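Tail spike protein gp49 (Pseudomonas phage LKA1, PDB 4RU4) probably cleaves the O-specific polysaccharide of the Pseudomonas surface as a trimeric tailspike lyase, degrading the host envelope during virus entry. Local coordinates at residues B[29-32]-B[33-37]; B[140-143]-B[144-148]; B[553-557]-B[558-562]. All blocks are in the same frame, centred on the assembly; numbering follows the deposited sequence.

Contact 1. Residues B[29-32]-B[33-37]; sequences HPLS and ERYAT. With EDO (1,2-ethanediol), chain C.
H29 and E33 meet side chain to side chain across a short 3-10 turn in the loop before helix 38-44. H29 ND1 donates to E33 OE1 at 3.0 Å. The acceptor lies close to the ring plane and offers its syn lone pair, although the ring and carboxylate planes are turned 72° apart. E33 CG is anti to the carbonyl carbon (chi1 -73°) and the chain beyond it is extended, which carries the carboxylate back past the proline ring to the histidine. On the way E33 OE2 comes to 3.7 Å from P30 CD. The far nitrogen of the same ring, NE2, is bonded to D25, so the imidazole is held at two edge positions. The backbone of the turn is closed by E33 N on P30 O, and L31 O takes both R34 N and Y35 N. L31 turns into the protein against helix 55-65, and its CD2 touches Y35 CE2 at 4.0 Å. The Y35 ring also packs on A41 and V44 of helix 38-44. R34 NH1 reaches G21 O. A 1,2-ethanediol, probably from the crystallisation liquor, lies at the edge of the guanidinium, and R34 NE makes an almost straight bond of 2.9 Å to its O1.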
loop_
_atom_site.group_PDB
_atom_site.type_symbol
_atom_site.label_atom_id
_atom_site.label_comp_id
_atom_site.label_asym_id
_atom_site.label_seq_id
_atom_site.Cartn_x
_atom_site.Cartn_y
_atom_site.Cartn_z
ATOM N N HIS B 29 -31.588 -36.559 10.729
ATOM C CA HIS B 29 -32.568 -36.859 11.762
ATOM C C HIS B 29 -33.815 -36.071 11.407
ATOM O O HIS B 29 -33.972 -34.925 11.825
ATOM C CB HIS B 29 -32.052 -36.447 13.145
ATOM C CG HIS B 29 -30.745 -37.081 13.505
ATOM N ND1 HIS B 29 -30.638 -38.413 13.838
ATOM C CD2 HIS B 29 -29.484 -36.586 13.530
ATOM C CE1 HIS B 29 -29.372 -38.705 14.085
ATOM N NE2 HIS B 29 -28.651 -37.612 13.914
ATOM N N PRO B 30 -34.688 -36.663 10.584
ATOM C CA PRO B 30 -35.940 -35.963 10.279
ATOM C C PRO B 30 -36.794 -35.831 11.554
ATOM O O PRO B 30 -36.640 -36.604 12.509
ATOM C CB PRO B 30 -36.610 -36.879 9.244
ATOM C CG PRO B 30 -36.015 -38.251 9.511
ATOM C CD PRO B 30 -34.594 -37.982 9.932
ATOM N N LEU B 31 -37.673 -34.839 11.570
ATOM C CA LEU B 31 -38.578 -34.605 12.686
ATOM C C LEU B 31 -39.401 -35.857 13.009
ATOM O O LEU B 31 -39.763 -36.076 14.155
ATOM C CB LEU B 31 -39.518 -33.433 12.377
ATOM C CG LEU B 31 -38.896 -32.042 12.433
ATOM C CD1 LEU B 31 -39.845 -31.038 11.789
ATOM C CD2 LEU B 31 -38.576 -31.631 13.868
ATOM N N SER B 32 -39.659 -36.680 11.995
ATOM C CA SER B 32 -40.404 -37.926 12.192
ATOM C C SER B 32 -39.739 -38.875 13.209
ATOM O O SER B 32 -40.408 -39.682 13.831
ATOM C CB SER B 32 -40.641 -38.624 10.854
ATOM O OG SER B 32 -39.416 -38.830 10.181
ATOM N N GLU B 33 -38.432 -38.755 13.406
ATOM C CA GLU B 33 -37.775 -39.507 14.477
ATOM C C GLU B 33 -38.305 -39.156 15.864
ATOM O O GLU B 33 -38.217 -39.961 16.783
ATOM C CB GLU B 33 -36.255 -39.312 14.453
ATOM C CG GLU B 33 -35.574 -40.045 13.314
ATOM C CD GLU B 33 -34.046 -39.911 13.335
ATOM O OE1 GLU B 33 -33.501 -39.274 14.269
ATOM O OE2 GLU B 33 -33.402 -40.458 12.404
ATOM N N ARG B 34 -38.861 -37.960 16.018
ATOM C CA ARG B 34 -39.280 -37.501 17.336
ATOM C C ARG B 34 -40.761 -37.261 17.476
ATOM O O ARG B 34 -41.291 -37.348 18.578
ATOM C CB ARG B 34 -38.579 -36.189 17.689
ATOM C CG ARG B 34 -37.452 -36.366 18.614
ATOM C CD ARG B 34 -36.724 -35.071 18.848
ATOM N NE ARG B 34 -35.316 -35.387 18.944
ATOM C CZ ARG B 34 -34.345 -34.499 19.091
ATOM N NH1 ARG B 34 -34.620 -33.203 19.177
ATOM N NH2 ARG B 34 -33.095 -34.925 19.164
ATOM N N TYR B 35 -41.415 -36.876 16.384
ATOM C CA TYR B 35 -42.819 -36.499 16.462
ATOM C C TYR B 35 -43.619 -37.381 15.540
ATOM O O TYR B 35 -43.252 -37.583 14.384
ATOM C CB TYR B 35 -43.004 -35.008 16.097
ATOM C CG TYR B 35 -42.131 -34.163 16.965
ATOM C CD1 TYR B 35 -42.480 -33.929 18.288
ATOM C CD2 TYR B 35 -40.916 -33.686 16.500
ATOM C CE1 TYR B 35 -41.657 -33.199 19.126
ATOM C CE2 TYR B 35 -40.083 -32.956 17.319
ATOM C CZ TYR B 35 -40.462 -32.721 18.630
ATOM O OH TYR B 35 -39.647 -31.998 19.451
ATOM N N ALA B 36 -44.721 -37.903 16.064
ATOM C CA ALA B 36 -45.610 -38.758 15.303
ATOM C C ALA B 36 -46.426 -37.956 14.277
ATOM O O ALA B 36 -46.801 -38.479 13.232
ATOM C CB ALA B 36 -46.538 -39.519 16.263
ATOM N N THR B 37 -46.705 -36.687 14.571
ATOM C CA THR B 37 -47.582 -35.895 13.706
ATOM C C THR B 37 -46.989 -34.509 13.447
ATOM O O THR B 37 -46.186 -33.992 14.246
ATOM C CB THR B 37 -49.001 -35.691 14.326
ATOM O OG1 THR B 37 -48.919 -34.741 15.403
ATOM C CG2 THR B 37 -49.596 -37.019 14.862
HETATM C C1 EDO C . -34.063 -38.658 17.423
HETATM O O1 EDO C . -34.608 -38.202 18.668
HETATM C C2 EDO C . -32.783 -37.906 17.081
HETATM O O2 EDO C . -31.688 -38.399 17.862
#

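Contact 2. Residues B[140-143]-B[144-148]; sequences PNLV and AGDVF
V143 and D146 are joined by two hydrogen bonds where the loop 140-146 runs into strand 147-151. D146 N donates to V143 O at 3.0 Å, the closing bond of a type II turn through A144 and G145. V143 N donates in return to D146 OD2 at 2.9 Å. This second bond is nearly straight at the hydrogen (166°), but the donor stands above the carboxylate plane. D146 CG is anti to the carbonyl carbon (chi1 -79°), which brings OD2 back to the V143 amide. Both polar backbone atoms of V143 are therefore satisfied within the turn. K200 of strand 197-202 bonds N141 O and makes a long, weak ion pair with D146 OD2. G145 has a positive phi of 95°, as the third position of a type II turn favours. Beneath the polar turn, L142 CD2 lies 3.9 Å from D146 CB, and L142 CD1 lies 3.9 Å from F148 CD2. The L142 and F148 side chains cross at about a right angle, and both also pack on V173 and L121. The arrangement is a type II beta turn with an aspartate side chain returning to the backbone, leading into a strand of the tailspike Ig-like domain.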
loop_
_atom_site.group_PDB
_atom_site.type_symbol
_atom_site.label_atom_id
_atom_site.label_comp_id
_atom_site.label_asym_id
_atom_site.label_seq_id
_atom_site.Cartn_x
_atom_site.Cartn_y
_atom_site.Cartn_z
ATOM N N PRO B 140 -38.997 13.999 6.847
ATOM C CA PRO B 140 -38.447 12.645 6.703
ATOM C C PRO B 140 -38.206 11.954 8.033
ATOM O O PRO B 140 -37.760 12.601 8.982
ATOM C CB PRO B 140 -37.101 12.891 6.015
ATOM C CG PRO B 140 -36.684 14.244 6.498
ATOM C CD PRO B 140 -37.968 15.034 6.648
ATOM N N ASN B 141 -38.470 10.649 8.096
ATOM C CA ASN B 141 -38.221 9.901 9.322
ATOM C C ASN B 141 -36.748 9.477 9.403
ATOM O O ASN B 141 -36.419 8.290 9.260
ATOM C CB ASN B 141 -39.148 8.684 9.436
ATOM C CG ASN B 141 -38.990 7.965 10.761
ATOM O OD1 ASN B 141 -38.720 8.590 11.776
ATOM N ND2 ASN B 141 -39.105 6.635 10.747
ATOM N N LEU B 142 -35.878 10.466 9.629
ATOM C CA LEU B 142 -34.425 10.269 9.648
ATOM C C LEU B 142 -33.791 10.995 10.835
ATOM O O LEU B 142 -34.241 12.079 11.199
ATOM C CB LEU B 142 -33.814 10.805 8.348
ATOM C CG LEU B 142 -34.193 10.074 7.061
ATOM C CD1 LEU B 142 -33.683 10.841 5.857
ATOM C CD2 LEU B 142 -33.594 8.658 7.082
ATOM N N VAL B 143 -32.770 10.386 11.439
ATOM C CA VAL B 143 -31.904 11.061 12.412
ATOM C C VAL B 143 -30.438 10.829 12.046
ATOM O O VAL B 143 -30.128 9.992 11.175
ATOM C CB VAL B 143 -32.132 10.571 13.876
ATOM C CG1 VAL B 143 -33.528 10.921 14.358
ATOM C CG2 VAL B 143 -31.865 9.063 14.015
ATOM N N ALA B 144 -29.540 11.566 12.706
ATOM C CA ALA B 144 -28.111 11.452 12.439
ATOM C C ALA B 144 -27.665 9.992 12.522
ATOM O O ALA B 144 -28.077 9.262 13.433
ATOM C CB ALA B 144 -27.326 12.312 13.422
ATOM N N GLY B 145 -26.853 9.560 11.563
ATOM C CA GLY B 145 -26.350 8.195 11.555
ATOM C C GLY B 145 -27.214 7.282 10.683
ATOM O O GLY B 145 -26.797 6.177 10.335
ATOM N N ASP B 146 -28.422 7.722 10.333
ATOM C CA ASP B 146 -29.294 6.884 9.508
ATOM C C ASP B 146 -28.729 6.788 8.090
ATOM O O ASP B 146 -27.950 7.635 7.668
ATOM C CB ASP B 146 -30.737 7.420 9.451
ATOM C CG ASP B 146 -31.567 7.083 10.699
ATOM O OD1 ASP B 146 -31.117 6.313 11.573
ATOM O OD2 ASP B 146 -32.705 7.582 10.784
ATOM N N VAL B 147 -29.137 5.754 7.358
ATOM C CA VAL B 147 -28.662 5.531 5.980
ATOM C C VAL B 147 -29.825 5.452 5.020
ATOM O O VAL B 147 -30.837 4.798 5.300
ATOM C CB VAL B 147 -27.803 4.244 5.890
ATOM C CG1 VAL B 147 -27.425 3.903 4.436
ATOM C CG2 VAL B 147 -26.558 4.413 6.765
ATOM N N PHE B 148 -29.710 6.159 3.904
ATOM C CA PHE B 148 -30.727 6.060 2.870
ATOM C C PHE B 148 -30.103 5.918 1.499
ATOM O O PHE B 148 -28.924 6.239 1.308
ATOM C CB PHE B 148 -31.733 7.224 2.936
ATOM C CG PHE B 148 -31.138 8.606 2.666
ATOM C CD1 PHE B 148 -31.076 9.105 1.377
ATOM C CD2 PHE B 148 -30.728 9.424 3.721
ATOM C CE1 PHE B 148 -30.588 10.364 1.124
ATOM C CE2 PHE B 148 -30.218 10.688 3.480
ATOM C CZ PHE B 148 -30.155 11.166 2.174
#

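Contact 3. Residues B[553-557]-B[558-562]; sequences RSYAG and NRVGV
The loop between strands 545-551 and 562-568 doubles back on itself in the C-terminal Ig-like domain, and this contact joins its two arms. A556 N donates to R559 O at 2.7 Å, the shorter of the two backbone bonds across the loop. N558 N adds a weak bond to A556 O at 3.0 Å. G557 sits at the bend with a positive phi (77°), a conformation that favours glycine. Where the arms meet side chain to side chain, Y555 lies against V560. The methyl V560 CG2 reaches 3.5 Å from Y555 CE1 and is also close to CD1, approaching the ring obliquely. V560 CG2 is anti to the carbonyl carbon, and CG1 is anti to the backbone N (chi1 -178°). This puts CG2 at the tyrosine and CG1 near S554 O.

The loop also belongs to the trimer interface of the tailspike. Y555 OH bonds T579 O and S528 OG of the third subunit, which fixes the far end of the ring. S554 OG bonds N566 of that same subunit.

Within its own chain, N558 turns its CG between the backbone N and the carbonyl carbon (chi1 64°). Its amide then pairs with the loop 579-589: OD1 accepts from S586 N and ND2 donates to N584 O. R559 folds back on its predecessor, and R559 NH1 donates to N558 O at 2.9 Å. That oxygen lies in the guanidinium plane, while the donor stands above the plane of the carbonyl. NH2 of the same arginine forms a salt bridge with D581. R559 N is buried here and has no partner in the model. K550 bonds both S554 O and V560 O, tying the two arms together from strand 545-551.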
loop_
_atom_site.group_PDB
_atom_site.type_symbol
_atom_site.label_atom_id
_atom_site.label_comp_id
_atom_site.label_asym_id
_atom_site.label_seq_id
_atom_site.Cartn_x
_atom_site.Cartn_y
_atom_site.Cartn_z
ATOM N N ARG B 553 36.505 18.695 -31.289
ATOM C CA ARG B 553 37.349 19.195 -32.359
ATOM C C ARG B 553 36.896 20.644 -32.553
ATOM O O ARG B 553 35.720 20.969 -32.334
ATOM C CB ARG B 553 37.121 18.392 -33.652
ATOM C CG ARG B 553 38.015 18.850 -34.831
ATOM C CD ARG B 553 39.479 18.532 -34.556
ATOM N NE ARG B 553 39.666 17.089 -34.415
ATOM C CZ ARG B 553 40.828 16.485 -34.190
ATOM N NH1 ARG B 553 41.951 17.190 -34.089
ATOM N NH2 ARG B 553 40.865 15.167 -34.077
ATOM N N SER B 554 37.810 21.529 -32.924
ATOM C CA SER B 554 37.391 22.885 -33.240
ATOM C C SER B 554 37.447 23.090 -34.753
ATOM O O SER B 554 36.555 22.637 -35.442
ATOM C CB SER B 554 38.234 23.912 -32.474
ATOM O OG SER B 554 38.028 23.770 -31.072
ATOM N N TYR B 555 38.468 23.770 -35.275
ATOM C CA TYR B 555 38.609 23.838 -36.733
ATOM C C TYR B 555 39.059 22.482 -37.276
ATOM O O TYR B 555 39.972 21.867 -36.733
ATOM C CB TYR B 555 39.541 24.996 -37.168
ATOM C CG TYR B 555 38.897 26.344 -36.898
ATOM C CD1 TYR B 555 37.875 26.826 -37.720
ATOM C CD2 TYR B 555 39.271 27.113 -35.801
ATOM C CE1 TYR B 555 37.269 28.039 -37.468
ATOM C CE2 TYR B 555 38.665 28.321 -35.533
ATOM C CZ TYR B 555 37.665 28.776 -36.356
ATOM O OH TYR B 555 37.063 29.974 -36.062
ATOM N N ALA B 556 38.368 21.990 -38.303
ATOM C CA ALA B 556 38.876 20.877 -39.085
ATOM C C ALA B 556 39.724 21.443 -40.236
ATOM O O ALA B 556 39.296 21.467 -41.400
ATOM C CB ALA B 556 37.725 20.017 -39.605
ATOM N N GLY B 557 40.922 21.918 -39.898
ATOM C CA GLY B 557 41.739 22.653 -40.845
ATOM C C GLY B 557 41.238 24.084 -41.004
ATOM O O GLY B 557 41.673 25.001 -40.286
ATOM N N ASN B 558 40.298 24.274 -41.927
ATOM C CA ASN B 558 39.829 25.611 -42.291
ATOM C C ASN B 558 38.402 25.987 -41.858
ATOM O O ASN B 558 37.997 27.140 -42.026
ATOM C CB ASN B 558 39.917 25.770 -43.815
ATOM C CG ASN B 558 38.988 24.817 -44.549
ATOM O OD1 ASN B 558 38.599 23.779 -44.008
ATOM N ND2 ASN B 558 38.645 25.150 -45.799
ATOM N N ARG B 559 37.629 25.014 -41.365
ATOM C CA ARG B 559 36.203 25.210 -41.038
ATOM C C ARG B 559 35.826 24.393 -39.807
ATOM O O ARG B 559 36.375 23.304 -39.579
ATOM C CB ARG B 559 35.284 24.768 -42.193
ATOM C CG ARG B 559 35.403 25.599 -43.502
ATOM C CD ARG B 559 34.797 26.993 -43.316
ATOM N NE ARG B 559 34.794 27.807 -44.537
ATOM C CZ ARG B 559 35.851 28.463 -45.021
ATOM N NH1 ARG B 559 37.028 28.411 -44.406
ATOM N NH2 ARG B 559 35.729 29.169 -46.136
ATOM N N VAL B 560 34.880 24.913 -39.035
ATOM C CA VAL B 560 34.286 24.172 -37.920
ATOM C C VAL B 560 33.286 23.138 -38.441
ATOM O O VAL B 560 33.310 21.976 -38.048
ATOM C CB VAL B 560 33.529 25.101 -36.968
ATOM C CG1 VAL B 560 32.978 24.291 -35.784
ATOM C CG2 VAL B 560 34.446 26.180 -36.471
ATOM N N GLY B 561 32.410 23.587 -39.332
ATOM C CA GLY B 561 31.334 22.767 -39.826
ATOM C C GLY B 561 30.062 22.952 -39.020
ATOM O O GLY B 561 30.096 23.164 -37.802
ATOM N N VAL B 562 28.934 22.862 -39.715
ATOM C CA VAL B 562 27.619 23.020 -39.118
ATOM C C VAL B 562 26.959 21.655 -39.024
ATOM O O VAL B 562 26.726 20.992 -40.038
ATOM C CB VAL B 562 26.744 23.991 -39.983
ATOM C CG1 VAL B 562 25.366 24.197 -39.358
ATOM C CG2 VAL B 562 27.463 25.338 -40.165
#

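The three contacts are separate local turns, met in order along the chain. Contact 1 and contact 2 have centres about 47 Å apart. Contact 3 is far from both, with centres about 110 Å from contact 1 and about 84 Å from contact 2, and it lies on the opposite side of the chain's centre from each. The pectin lyase-like region with its stacked parallel strands occupies much of the length between contacts 1 and 3. None lies at the annotated calcium site of G368 and D394. G145 of contact 2 is about 4 Å from a bound sodium ion, and the V560 side chain of contact 3 about 9 Å from a bound calcium ion. Contacts 2 and 3 touch neighbouring subunits, whereas contact 1 touches none.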